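PDB 4QFL: ABC transporter periplasmic peptide-binding protein from Pseudoalteromonas, which binds dipeptides such as Ala-Phe in the periplasm, probably to deliver them to an ABC transporter for uptake into the cell. Local coordinates for residues Thr288-Gly293 with Trp433-Pro438; Ile337-Ser342 with Asp441-Pro446; Gly506-Ala511 with Ile519-Phe524. One frame throughout, in Å; residues are numbered along the deposited sequence.

In the fold
Interaction 1 holds part of the dipeptide site: W433, A434 and D436 meet the bound alanine, and W433 also borders the phenylalanine. Interaction 2 lies about 7 Å away, centre to centre, and packs directly against it, with I337 O 3.4 Å from I292 CB; the side chain of F443 stays about 8 Å from the alanine. Interaction 3 sits about 11 Å from interaction 1, centre to centre, and joins it through a probable hydrogen bond from L290 N to P523 O of 2.8 Å, while strands 291-297 and 500-513 are neighbours. Interactions 2 and 3 do not touch, their nearest atoms being about 7 Å apart, so 288-293 with 433-438 is the bridge between them.

Interaction 1. Residues Thr288-Gly293 with Trp433-Pro438; sequences TNLNIG and WAADTP. With ALA (alanine), chain C.
L290 touches A435 with its backbone and its side chain alike. The carbonyl O of L290 accepts from A435 N at 2.9 Å, with the donor tilted 21° from the carbonyl plane, just past the end of the regular strand pairing. Beside that bond, L290 CB lies 3.6 Å from A435 CB. CG stands anti to the carbonyl carbon (chi1 -65°), and from there the CD1 branch of L290 reaches P438, coming within 3.7 Å of P438 CA.

W433 is the second large contributor, and it works against I292. They form an antiparallel hydrogen-bonded pair: I292 N reaches W433 O at 2.9 Å, and W433 N returns the bond to I292 O at 2.8 Å. On the face of the strands that these two residues share, I292 CG2 packs on W433 CB. The next pair, N291 with A434, is non-hydrogen-bonded.

The indole leaves the strand with CG anti to the backbone N (chi1 -171°), and the amino N of the bound alanine lies over one of its faces, offset toward the rim, 3.1 Å from W433 CZ2. That alanine N also donates to A434 O at 2.8 Å and to D436 OD1 at 2.8 Å, while A434 N donates to the alanine O.

The chemistry implies a backbone fixed on one side and used on the other: W433 bonds strand 291-297 through I292, and A435 bonds L290 just before it, leaving A434 N and O to read the ligand. A carboxylate, a carbonyl and an aromatic face around the amino group would suit a positively charged peptide N-terminus.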
ATOM      1  N   THR A 288      -7.333  -5.440 -13.915  1.00 17.58           N
ATOM      2  CA  THR A 288      -5.914  -5.720 -13.811  1.00 19.29           C
ATOM      3  C   THR A 288      -5.272  -4.707 -12.868  1.00 20.64           C
ATOM      4  O   THR A 288      -5.742  -3.570 -12.749  1.00 19.52           O
ATOM      5  CB  THR A 288      -5.218  -5.651 -15.175  1.00 19.41           C
ATOM      6  OG1 THR A 288      -3.832  -5.945 -14.997  1.00 26.09           O
ATOM      7  CG2 THR A 288      -5.339  -4.267 -15.767  1.00 21.51           C
ATOM      8  N   ASN A 289      -4.199  -5.111 -12.196  1.00 18.49           N
ATOM      9  CA  ASN A 289      -3.625  -4.275 -11.149  1.00 16.47           C
ATOM     10  C   ASN A 289      -2.176  -4.653 -10.863  1.00 15.52           C
ATOM     11  O   ASN A 289      -1.806  -5.823 -10.908  1.00 15.46           O
ATOM     12  CB  ASN A 289      -4.499  -4.363  -9.889  1.00 17.16           C
ATOM     13  CG  ASN A 289      -3.905  -3.633  -8.705  1.00 17.75           C
ATOM     14  OD1 ASN A 289      -3.051  -4.175  -8.001  1.00 16.58           O
ATOM     15  ND2 ASN A 289      -4.375  -2.413  -8.455  1.00 16.31           N
ATOM     16  N   LEU A 290      -1.357  -3.646 -10.599  1.00 16.91           N
ATOM     17  CA  LEU A 290       0.047  -3.855 -10.277  1.00 15.26           C
ATOM     18  C   LEU A 290       0.179  -4.319  -8.828  1.00 14.53           C
ATOM     19  O   LEU A 290       0.012  -3.541  -7.894  1.00 15.34           O
ATOM     20  CB  LEU A 290       0.805  -2.553 -10.458  1.00 17.67           C
ATOM     21  CG  LEU A 290       0.929  -1.955 -11.852  1.00 16.70           C
ATOM     22  CD1 LEU A 290       1.371  -0.511 -11.732  1.00 16.50           C
ATOM     23  CD2 LEU A 290       1.917  -2.775 -12.685  1.00 15.89           C
ATOM     24  N   ASN A 291       0.452  -5.597  -8.639  1.00 15.35           N
ATOM     25  CA  ASN A 291       0.603  -6.130  -7.301  1.00 15.97           C
ATOM     26  C   ASN A 291       1.447  -7.375  -7.336  1.00 14.65           C
ATOM     27  O   ASN A 291       1.638  -7.972  -8.392  1.00 15.00           O
ATOM     28  CB  ASN A 291      -0.760  -6.433  -6.672  1.00 14.84           C
ATOM     29  CG  ASN A 291      -1.510  -7.533  -7.396  1.00 16.07           C
ATOM     30  OD1 ASN A 291      -2.327  -7.271  -8.284  1.00 18.21           O
ATOM     31  ND2 ASN A 291      -1.248  -8.766  -7.014  1.00 14.80           N
ATOM     32  N   ILE A 292       1.972  -7.751  -6.179  1.00 14.25           N
ATOM     33  CA  ILE A 292       2.683  -9.013  -6.041  1.00 14.61           C
ATOM     34  C   ILE A 292       2.371  -9.653  -4.706  1.00 14.51           C
ATOM     35  O   ILE A 292       2.333  -8.980  -3.681  1.00 15.25           O
ATOM     36  CB  ILE A 292       4.191  -8.817  -6.151  1.00 17.05           C
ATOM     37  CG1 ILE A 292       4.915 -10.161  -5.965  1.00 14.95           C
ATOM     38  CG2 ILE A 292       4.652  -7.754  -5.173  1.00 15.71           C
ATOM     39  CD1 ILE A 292       4.822 -11.077  -7.168  1.00 17.55           C
ATOM     40  N   GLY A 293       2.096 -10.953  -4.736  1.00 14.05           N
ATOM     41  CA  GLY A 293       1.985 -11.758  -3.536  1.00 14.62           C
ATOM     42  C   GLY A 293       3.195 -12.680  -3.469  1.00 16.53           C
ATOM     43  O   GLY A 293       3.527 -13.373  -4.449  1.00 15.91           O
ATOM     44  N   TRP A 433       2.480  -6.757  -1.943  1.00 15.01           N
ATOM     45  CA  TRP A 433       2.405  -5.324  -2.102  1.00 12.41           C
ATOM     46  C   TRP A 433       1.420  -4.994  -3.200  1.00 15.94           C
ATOM     47  O   TRP A 433       1.470  -5.568  -4.285  1.00 15.59           O
ATOM     48  CB  TRP A 433       3.782  -4.793  -2.472  1.00 14.44           C
ATOM     49  CG  TRP A 433       3.934  -3.302  -2.465  1.00 15.67           C
ATOM     50  CD1 TRP A 433       4.166  -2.498  -3.550  1.00 17.59           C
ATOM     51  CD2 TRP A 433       3.903  -2.428  -1.323  1.00 17.47           C
ATOM     52  NE1 TRP A 433       4.274  -1.188  -3.151  1.00 15.71           N
ATOM     53  CE2 TRP A 433       4.116  -1.118  -1.792  1.00 18.14           C
ATOM     54  CE3 TRP A 433       3.717  -2.627   0.048  1.00 20.83           C
ATOM     55  CZ2 TRP A 433       4.144  -0.015  -0.938  1.00 17.39           C
ATOM     56  CZ3 TRP A 433       3.741  -1.518   0.897  1.00 17.24           C
ATOM     57  CH2 TRP A 433       3.948  -0.242   0.403  1.00 17.41           C
ATOM     58  N   ALA A 434       0.507  -4.081  -2.901  1.00 14.56           N
ATOM     59  CA  ALA A 434      -0.315  -3.474  -3.928  1.00 15.96           C
ATOM     60  C   ALA A 434       0.278  -2.107  -4.319  1.00 15.33           C
ATOM     61  O   ALA A 434       0.306  -1.171  -3.524  1.00 15.87           O
ATOM     62  CB  ALA A 434      -1.748  -3.346  -3.448  1.00 14.32           C
ATOM     63  N   ALA A 435       0.773  -2.005  -5.542  1.00 15.88           N
ATOM     64  CA  ALA A 435       1.512  -0.823  -5.959  1.00 15.40           C
ATOM     65  C   ALA A 435       0.749   0.488  -5.767  1.00 14.53           C
ATOM     66  O   ALA A 435      -0.456   0.561  -6.016  1.00 16.72           O
ATOM     67  CB  ALA A 435       1.967  -0.974  -7.404  1.00 17.46           C
ATOM     68  N   ASP A 436       1.468   1.518  -5.326  1.00 14.26           N
ATOM     69  CA  ASP A 436       0.882   2.842  -5.119  1.00 16.30           C
ATOM     70  C   ASP A 436       0.985   3.695  -6.383  1.00 18.03           C
ATOM     71  O   ASP A 436       0.207   4.624  -6.587  1.00 17.70           O
ATOM     72  CB  ASP A 436       1.575   3.565  -3.956  1.00 16.85           C
ATOM     73  CG  ASP A 436       1.786   2.671  -2.735  1.00 18.20           C
ATOM     74  OD1 ASP A 436       0.787   2.289  -2.078  1.00 18.79           O
ATOM     75  OD2 ASP A 436       2.957   2.365  -2.419  1.00 18.13           O
ATOM     76  N   THR A 437       1.954   3.375  -7.230  1.00 16.24           N
ATOM     77  CA  THR A 437       2.155   4.092  -8.487  1.00 17.30           C
ATOM     78  C   THR A 437       2.624   3.092  -9.535  1.00 15.58           C
ATOM     79  O   THR A 437       2.939   1.947  -9.202  1.00 15.40           O
ATOM     80  CB  THR A 437       3.231   5.187  -8.344  1.00 15.52           C
ATOM     81  OG1 THR A 437       4.521   4.576  -8.318  1.00 16.31           O
ATOM     82  CG2 THR A 437       3.030   5.986  -7.064  1.00 16.91           C
ATOM     83  N   PRO A 438       2.654   3.505 -10.807  1.00 15.14           N
ATOM     84  CA  PRO A 438       3.210   2.659 -11.868  1.00 17.17           C
ATOM     85  C   PRO A 438       4.730   2.874 -12.062  1.00 19.19           C
ATOM     86  O   PRO A 438       5.331   2.371 -13.022  1.00 18.11           O
ATOM     87  CB  PRO A 438       2.419   3.103 -13.091  1.00 16.45           C
ATOM     88  CG  PRO A 438       2.182   4.532 -12.848  1.00 15.70           C
ATOM     89  CD  PRO A 438       2.017   4.711 -11.362  1.00 15.37           C
TER
HETATM   90  N   ALA C 601       1.086  -0.306  -0.991  1.00 15.29           N
HETATM   91  CA  ALA C 601       0.386  -0.518   0.273  1.00 16.46           C
HETATM   92  C   ALA C 601       0.148  -2.006   0.519  1.00 17.93           C
HETATM   93  O   ALA C 601       0.012  -2.782  -0.426  1.00 20.32           O
HETATM   94  CB  ALA C 601      -0.939   0.250   0.286  1.00 15.89           C
HETATM   95  O   HOH W   1      -2.218  -1.542  -6.525  1.00 17.12           O

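Interaction 2. Residues Ile337-Ser342 with Asp441-Pro446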
ATOM      1  N   ILE A 337       9.435 -10.481  -9.286  1.00 18.79           N
ATOM      2  CA  ILE A 337       8.673  -9.726  -8.294  1.00 17.28           C
ATOM      3  C   ILE A 337       7.693  -8.749  -8.981  1.00 17.31           C
ATOM      4  O   ILE A 337       6.592  -8.482  -8.479  1.00 18.06           O
ATOM      5  CB  ILE A 337       9.581  -9.005  -7.247  1.00 15.94           C
ATOM      6  CG1 ILE A 337       8.717  -8.462  -6.102  1.00 16.20           C
ATOM      7  CG2 ILE A 337      10.396  -7.886  -7.885  1.00 15.87           C
ATOM      8  CD1 ILE A 337       9.474  -7.841  -4.965  1.00 18.89           C
ATOM      9  N   LEU A 338       8.077  -8.247 -10.147  1.00 16.34           N
ATOM     10  CA  LEU A 338       7.254  -7.281 -10.860  1.00 18.11           C
ATOM     11  C   LEU A 338       6.161  -7.981 -11.646  1.00 17.73           C
ATOM     12  O   LEU A 338       6.425  -8.990 -12.295  1.00 18.71           O
ATOM     13  CB  LEU A 338       8.111  -6.449 -11.828  1.00 16.88           C
ATOM     14  CG  LEU A 338       9.136  -5.507 -11.198  1.00 18.33           C
ATOM     15  CD1 LEU A 338       9.850  -4.645 -12.257  1.00 17.60           C
ATOM     16  CD2 LEU A 338       8.473  -4.646 -10.137  1.00 15.82           C
ATOM     17  N   PRO A 339       4.931  -7.443 -11.596  1.00 17.85           N
ATOM     18  CA  PRO A 339       3.839  -7.963 -12.429  1.00 16.59           C
ATOM     19  C   PRO A 339       4.155  -7.685 -13.892  1.00 17.67           C
ATOM     20  O   PRO A 339       4.897  -6.745 -14.170  1.00 16.33           O
ATOM     21  CB  PRO A 339       2.629  -7.148 -11.968  1.00 16.63           C
ATOM     22  CG  PRO A 339       3.205  -5.894 -11.383  1.00 15.20           C
ATOM     23  CD  PRO A 339       4.500  -6.309 -10.757  1.00 17.25           C
ATOM     24  N   PRO A 340       3.619  -8.498 -14.815  1.00 17.33           N
ATOM     25  CA  PRO A 340       3.966  -8.380 -16.233  1.00 17.05           C
ATOM     26  C   PRO A 340       3.508  -7.072 -16.846  1.00 17.43           C
ATOM     27  O   PRO A 340       3.952  -6.758 -17.945  1.00 16.94           O
ATOM     28  CB  PRO A 340       3.227  -9.561 -16.879  1.00 17.22           C
ATOM     29  CG  PRO A 340       2.128  -9.882 -15.938  1.00 20.58           C
ATOM     30  CD  PRO A 340       2.692  -9.611 -14.568  1.00 18.52           C
ATOM     31  N   THR A 341       2.659  -6.322 -16.142  1.00 17.50           N
ATOM     32  CA  THR A 341       2.201  -5.022 -16.623  1.00 15.84           C
ATOM     33  C   THR A 341       3.099  -3.863 -16.194  1.00 16.45           C
ATOM     34  O   THR A 341       2.894  -2.728 -16.615  1.00 16.43           O
ATOM     35  CB  THR A 341       0.755  -4.723 -16.184  1.00 19.56           C
ATOM     36  OG1 THR A 341       0.588  -5.069 -14.806  1.00 17.73           O
ATOM     37  CG2 THR A 341      -0.244  -5.517 -17.028  1.00 21.80           C
ATOM     38  N   SER A 342       4.097  -4.150 -15.362  1.00 16.23           N
ATOM     39  CA  SER A 342       5.091  -3.151 -14.994  1.00 14.18           C
ATOM     40  C   SER A 342       6.017  -2.906 -16.184  1.00 17.94           C
ATOM     41  O   SER A 342       6.438  -3.855 -16.853  1.00 18.18           O
ATOM     42  CB  SER A 342       5.901  -3.621 -13.784  1.00 16.89           C
ATOM     43  OG  SER A 342       6.986  -2.757 -13.520  1.00 17.06           O
ATOM     44  N   ASP A 441      10.049   1.652  -9.102  1.00 16.71           N
ATOM     45  CA  ASP A 441      10.753   1.792  -7.841  1.00 18.27           C
ATOM     46  C   ASP A 441       9.832   1.457  -6.675  1.00 16.56           C
ATOM     47  O   ASP A 441      10.292   1.102  -5.587  1.00 17.49           O
ATOM     48  CB  ASP A 441      11.289   3.207  -7.662  1.00 16.95           C
ATOM     49  CG  ASP A 441      11.858   3.424  -6.284  1.00 18.55           C
ATOM     50  OD1 ASP A 441      12.995   2.963  -6.054  1.00 17.45           O
ATOM     51  OD2 ASP A 441      11.164   4.024  -5.429  1.00 19.13           O
ATOM     52  N   ASN A 442       8.530   1.588  -6.907  1.00 18.39           N
ATOM     53  CA  ASN A 442       7.532   1.346  -5.862  1.00 17.34           C
ATOM     54  C   ASN A 442       7.459  -0.126  -5.418  1.00 17.50           C
ATOM     55  O   ASN A 442       6.960  -0.435  -4.334  1.00 17.04           O
ATOM     56  CB  ASN A 442       6.154   1.878  -6.296  1.00 16.65           C
ATOM     57  CG  ASN A 442       5.130   1.866  -5.158  1.00 16.11           C
ATOM     58  OD1 ASN A 442       5.200   2.668  -4.223  1.00 17.72           O
ATOM     59  ND2 ASN A 442       4.169   0.969  -5.249  1.00 13.23           N
ATOM     60  N   PHE A 443       7.986  -1.030  -6.243  1.00 16.19           N
ATOM     61  CA  PHE A 443       8.057  -2.444  -5.882  1.00 16.05           C
ATOM     62  C   PHE A 443       9.374  -2.779  -5.191  1.00 18.16           C
ATOM     63  O   PHE A 443       9.579  -3.911  -4.767  1.00 19.64           O
ATOM     64  CB  PHE A 443       7.915  -3.335  -7.122  1.00 16.74           C
ATOM     65  CG  PHE A 443       6.492  -3.603  -7.521  1.00 16.24           C
ATOM     66  CD1 PHE A 443       5.756  -4.596  -6.883  1.00 18.10           C
ATOM     67  CD2 PHE A 443       5.887  -2.862  -8.523  1.00 15.04           C
ATOM     68  CE1 PHE A 443       4.442  -4.852  -7.230  1.00 15.59           C
ATOM     69  CE2 PHE A 443       4.582  -3.109  -8.880  1.00 15.85           C
ATOM     70  CZ  PHE A 443       3.854  -4.105  -8.233  1.00 14.80           C
ATOM     71  N   PHE A 444      10.265  -1.801  -5.088  1.00 14.92           N
ATOM     72  CA  PHE A 444      11.608  -2.075  -4.597  1.00 16.40           C
ATOM     73  C   PHE A 444      11.938  -1.281  -3.359  1.00 16.96           C
ATOM     74  O   PHE A 444      12.135  -1.842  -2.288  1.00 16.84           O
ATOM     75  CB  PHE A 444      12.632  -1.803  -5.690  1.00 15.01           C
ATOM     76  CG  PHE A 444      12.520  -2.741  -6.859  1.00 16.77           C
ATOM     77  CD1 PHE A 444      12.965  -4.058  -6.757  1.00 20.57           C
ATOM     78  CD2 PHE A 444      11.966  -2.319  -8.046  1.00 17.17           C
ATOM     79  CE1 PHE A 444      12.872  -4.928  -7.832  1.00 16.67           C
ATOM     80  CE2 PHE A 444      11.868  -3.180  -9.130  1.00 16.46           C
ATOM     81  CZ  PHE A 444      12.318  -4.485  -9.023  1.00 20.57           C
ATOM     82  N   SER A 445      11.986   0.034  -3.502  1.00 17.10           N
ATOM     83  CA  SER A 445      12.369   0.878  -2.382  1.00 18.86           C
ATOM     84  C   SER A 445      11.488   0.735  -1.122  1.00 18.46           C
ATOM     85  O   SER A 445      12.021   0.682  -0.016  1.00 20.63           O
ATOM     86  CB  SER A 445      12.527   2.332  -2.826  1.00 16.23           C
ATOM     87  OG  SER A 445      13.738   2.485  -3.553  1.00 17.81           O
ATOM     88  N   PRO A 446      10.149   0.649  -1.270  1.00 17.34           N
ATOM     89  CA  PRO A 446       9.325   0.526  -0.056  1.00 16.24           C
ATOM     90  C   PRO A 446       9.288  -0.882   0.528  1.00 19.26           C
ATOM     91  O   PRO A 446       8.598  -1.100   1.526  1.00 22.51           O
ATOM     92  CB  PRO A 446       7.909   0.884  -0.534  1.00 16.31           C
ATOM     93  CG  PRO A 446       8.064   1.438  -1.926  1.00 18.33           C
ATOM     94  CD  PRO A 446       9.330   0.836  -2.478  1.00 18.65           C
TER
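P339 and F443 supply the one CH-pi contact here, where the loop between strand 332-333 and helix 356-363 packs on the turn leading into helix 445-448. P339 CD sits over a face of the F443 ring, 3.8 Å from its centroid and 28° off the ring normal, and is nearest the far end of the ring, 3.4 Å from F443 CZ; P339 CG also comes near CZ. F443 CG lies anti to its carbonyl carbon (chi1 -84°), which sends the ring toward P339.

Most of the remaining contacts are between hydrocarbon groups. L338 is pushed between the two phenylalanines: its CD2 methyl lies only 3.3 Å from F443 CB, a tight fit, and 3.8 Å from F444 CE2. Against F444 the leucine runs at about a right angle. I337 slides past F444 in the opposite direction, placing I337 CG2 3.9 Å from F444 CE1. Separately, I337 CD1 approaches the carbonyl O of F443. Helices 465-475 and 480-497 supply further neighbours of F444, whose ring lies nearly parallel to that of Y487.

Within the segments, hydrogen bonds fold each one on itself. S342 N bonds to P339 O, closing a type I turn. D441 O accepts from both F444 N and S445 N, and S445 OG donates to D441 OD1 at 2.7 Å, on the syn side of the carboxylate. These bonds turn the chain as it enters the weakly bonded helix 445-448, and probably help to orient F443 and F444.

With no polar bond between the segments, cohesion rests on hydrocarbon and ring contacts; burying I337 O and F443 O without a partner in the model probably carries some cost.

Interaction 3. Residues Gly506-Ala511 with Ile519-Phe524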
ATOM      1  N   GLY A 506      -2.597 -10.945  -8.341  1.00 18.89           N
ATOM      2  CA  GLY A 506      -4.047 -11.074  -8.317  1.00 18.08           C
ATOM      3  C   GLY A 506      -4.793 -10.075  -9.194  1.00 20.80           C
ATOM      4  O   GLY A 506      -4.219  -9.091  -9.679  1.00 17.58           O
ATOM      5  N   MET A 507      -6.079 -10.355  -9.419  1.00 20.29           N
ATOM      6  CA  MET A 507      -7.004  -9.397 -10.032  1.00 20.08           C
ATOM      7  C   MET A 507      -7.627  -8.562  -8.920  1.00 17.51           C
ATOM      8  O   MET A 507      -7.802  -9.039  -7.796  1.00 16.50           O
ATOM      9  CB  MET A 507      -8.109 -10.119 -10.817  1.00 21.78           C
ATOM     10  CG  MET A 507      -7.627 -10.831 -12.071  1.00 22.28           C
ATOM     11  SD  MET A 507      -7.043  -9.650 -13.287  1.00 28.56           S
ATOM     12  CE  MET A 507      -8.512  -8.674 -13.485  1.00 24.06           C
ATOM     13  N   ARG A 508      -7.940  -7.309  -9.226  1.00 17.99           N
ATOM     14  CA  ARG A 508      -8.591  -6.440  -8.259  1.00 16.83           C
ATOM     15  C   ARG A 508     -10.117  -6.549  -8.380  1.00 19.39           C
ATOM     16  O   ARG A 508     -10.684  -6.149  -9.388  1.00 20.47           O
ATOM     17  CB  ARG A 508      -8.130  -5.002  -8.474  1.00 16.96           C
ATOM     18  CG  ARG A 508      -8.535  -4.056  -7.375  1.00 17.96           C
ATOM     19  CD  ARG A 508      -7.947  -2.673  -7.576  1.00 18.77           C
ATOM     20  NE  ARG A 508      -8.038  -1.904  -6.343  1.00 20.01           N
ATOM     21  CZ  ARG A 508      -7.364  -0.787  -6.115  1.00 18.21           C
ATOM     22  NH1 ARG A 508      -6.566  -0.300  -7.053  1.00 21.39           N
ATOM     23  NH2 ARG A 508      -7.487  -0.161  -4.956  1.00 16.27           N
ATOM     24  N   PHE A 509     -10.773  -7.099  -7.361  1.00 16.62           N
ATOM     25  CA  PHE A 509     -12.231  -7.255  -7.372  1.00 18.50           C
ATOM     26  C   PHE A 509     -12.934  -6.309  -6.394  1.00 17.53           C
ATOM     27  O   PHE A 509     -12.405  -5.986  -5.339  1.00 18.01           O
ATOM     28  CB  PHE A 509     -12.646  -8.673  -6.967  1.00 18.91           C
ATOM     29  CG  PHE A 509     -12.294  -9.740  -7.961  1.00 19.30           C
ATOM     30  CD1 PHE A 509     -13.132 -10.009  -9.034  1.00 16.68           C
ATOM     31  CD2 PHE A 509     -11.153 -10.513  -7.788  1.00 18.96           C
ATOM     32  CE1 PHE A 509     -12.821 -11.005  -9.934  1.00 19.77           C
ATOM     33  CE2 PHE A 509     -10.829 -11.513  -8.686  1.00 20.84           C
ATOM     34  CZ  PHE A 509     -11.667 -11.760  -9.765  1.00 21.32           C
ATOM     35  N   GLN A 510     -14.147  -5.894  -6.741  1.00 18.14           N
ATOM     36  CA  GLN A 510     -15.025  -5.231  -5.789  1.00 19.13           C
ATOM     37  C   GLN A 510     -16.490  -5.498  -6.097  1.00 19.10           C
ATOM     38  O   GLN A 510     -16.916  -5.414  -7.248  1.00 20.12           O
ATOM     39  CB  GLN A 510     -14.793  -3.731  -5.765  1.00 19.28           C
ATOM     40  CG  GLN A 510     -15.708  -3.010  -4.793  1.00 18.78           C
ATOM     41  CD  GLN A 510     -15.364  -1.553  -4.696  1.00 19.02           C
ATOM     42  OE1 GLN A 510     -15.814  -0.747  -5.504  1.00 23.81           O
ATOM     43  NE2 GLN A 510     -14.534  -1.205  -3.718  1.00 20.01           N
ATOM     44  N   ALA A 511     -17.261  -5.816  -5.063  1.00 17.66           N
ATOM     45  CA  ALA A 511     -18.684  -6.041  -5.247  1.00 19.53           C
ATOM     46  C   ALA A 511     -19.479  -4.836  -4.786  1.00 18.80           C
ATOM     47  O   ALA A 511     -19.119  -4.174  -3.823  1.00 17.43           O
ATOM     48  CB  ALA A 511     -19.136  -7.287  -4.507  1.00 19.54           C
ATOM     49  N   ILE A 519     -17.557   4.561  -8.865  1.00 24.87           N
ATOM     50  CA  ILE A 519     -16.510   4.059  -7.983  1.00 26.45           C
ATOM     51  C   ILE A 519     -15.256   3.686  -8.777  1.00 28.35           C
ATOM     52  O   ILE A 519     -15.353   3.047  -9.820  1.00 27.29           O
ATOM     53  CB  ILE A 519     -16.997   2.853  -7.151  1.00 25.55           C
ATOM     54  CG1 ILE A 519     -18.049   2.049  -7.917  1.00 26.06           C
ATOM     55  CG2 ILE A 519     -17.557   3.318  -5.816  1.00 24.03           C
ATOM     56  CD1 ILE A 519     -19.440   2.634  -7.851  1.00 25.19           C
ATOM     57  N   THR A 520     -14.085   4.099  -8.281  1.00 29.93           N
ATOM     58  CA  THR A 520     -12.821   3.826  -8.971  1.00 29.11           C
ATOM     59  C   THR A 520     -11.850   2.902  -8.213  1.00 28.47           C
ATOM     60  O   THR A 520     -11.415   3.195  -7.097  1.00 25.21           O
ATOM     61  CB  THR A 520     -12.080   5.124  -9.372  1.00 31.19           C
ATOM     62  OG1 THR A 520     -11.828   5.925  -8.213  1.00 33.13           O
ATOM     63  CG2 THR A 520     -12.901   5.930 -10.372  1.00 33.40           C
ATOM     64  N   LEU A 521     -11.519   1.788  -8.850  1.00 30.69           N
ATOM     65  CA  LEU A 521     -10.491   0.867  -8.367  1.00 29.23           C
ATOM     66  C   LEU A 521      -9.078   1.191  -8.879  1.00 28.40           C
ATOM     67  O   LEU A 521      -8.251   1.744  -8.146  1.00 29.76           O
ATOM     68  CB  LEU A 521     -10.803  -0.568  -8.816  1.00 29.87           C
ATOM     69  CG  LEU A 521     -12.096  -1.238  -8.353  1.00 26.02           C
ATOM     70  CD1 LEU A 521     -12.166  -2.681  -8.825  1.00 22.81           C
ATOM     71  CD2 LEU A 521     -12.199  -1.162  -6.854  1.00 26.04           C
ATOM     72  N   GLY A 522      -8.815   0.830 -10.136  1.00 23.04           N
ATOM     73  CA  GLY A 522      -7.560   1.151 -10.798  1.00 24.04           C
ATOM     74  C   GLY A 522      -6.417   0.151 -10.697  1.00 21.02           C
ATOM     75  O   GLY A 522      -6.440  -0.727  -9.842  1.00 19.42           O
ATOM     76  N   PRO A 523      -5.403   0.291 -11.573  1.00 18.66           N
ATOM     77  CA  PRO A 523      -4.246  -0.610 -11.635  1.00 17.24           C
ATOM     78  C   PRO A 523      -3.197  -0.279 -10.561  1.00 15.73           C
ATOM     79  O   PRO A 523      -2.197  -0.982 -10.403  1.00 16.11           O
ATOM     80  CB  PRO A 523      -3.694  -0.359 -13.038  1.00 17.74           C
ATOM     81  CG  PRO A 523      -4.032   1.065 -13.309  1.00 19.50           C
ATOM     82  CD  PRO A 523      -5.346   1.332 -12.617  1.00 19.80           C
ATOM     83  N   PHE A 524      -3.449   0.788  -9.810  1.00 18.15           N
ATOM     84  CA  PHE A 524      -2.611   1.129  -8.659  1.00 16.89           C
ATOM     85  C   PHE A 524      -3.353   2.051  -7.693  1.00 16.34           C
ATOM     86  O   PHE A 524      -4.390   2.614  -8.039  1.00 17.25           O
ATOM     87  CB  PHE A 524      -1.287   1.768  -9.108  1.00 18.11           C
ATOM     88  CG  PHE A 524      -1.455   2.991  -9.985  1.00 17.09           C
ATOM     89  CD1 PHE A 524      -1.688   4.234  -9.430  1.00 17.31           C
ATOM     90  CD2 PHE A 524      -1.337   2.893 -11.364  1.00 16.54           C
ATOM     91  CE1 PHE A 524      -1.831   5.350 -10.232  1.00 18.97           C
ATOM     92  CE2 PHE A 524      -1.473   4.001 -12.167  1.00 17.73           C
ATOM     93  CZ  PHE A 524      -1.719   5.232 -11.608  1.00 19.13           C
TER
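R508 leans across to L521 and G522 with its whole length. CB points toward 519-524, and R508 CG, anti to the backbone N (chi1 -169°), passes 4.1 Å from L521 CD1. The chain then runs extended to NE: R508 CD lies 3.8 Å from L521 CB and 3.3 Å from G522 O, and NE keeps beside L521 CB. At CZ the guanidinium lies with one face against the L521 carbonyl group. R508 NH1 is 2.9 Å from L521 O, but the angle is too poor for a hydrogen bond. Instead, R508 NH1 donates to G522 O at 2.8 Å. That acceptor lies in the guanidinium plane, although the donor stands 44° out of the carbonyl plane. NH2 goes on to bond G525 O.

The leucine touches R508 with CB and CD1; its other branch, L521 CD2, packs 3.8 Å from Q510 CB, on the same side of the strand as R508. G522 has a positive phi (91°), a conformation that favours glycine.

An arginine whose NH1 and NH2 bond the carbonyls of G522 and G525 thus ties the irregular segment 519-524 to strand 500-513, in the C-terminal part of a family 5 solute-binding protein fold.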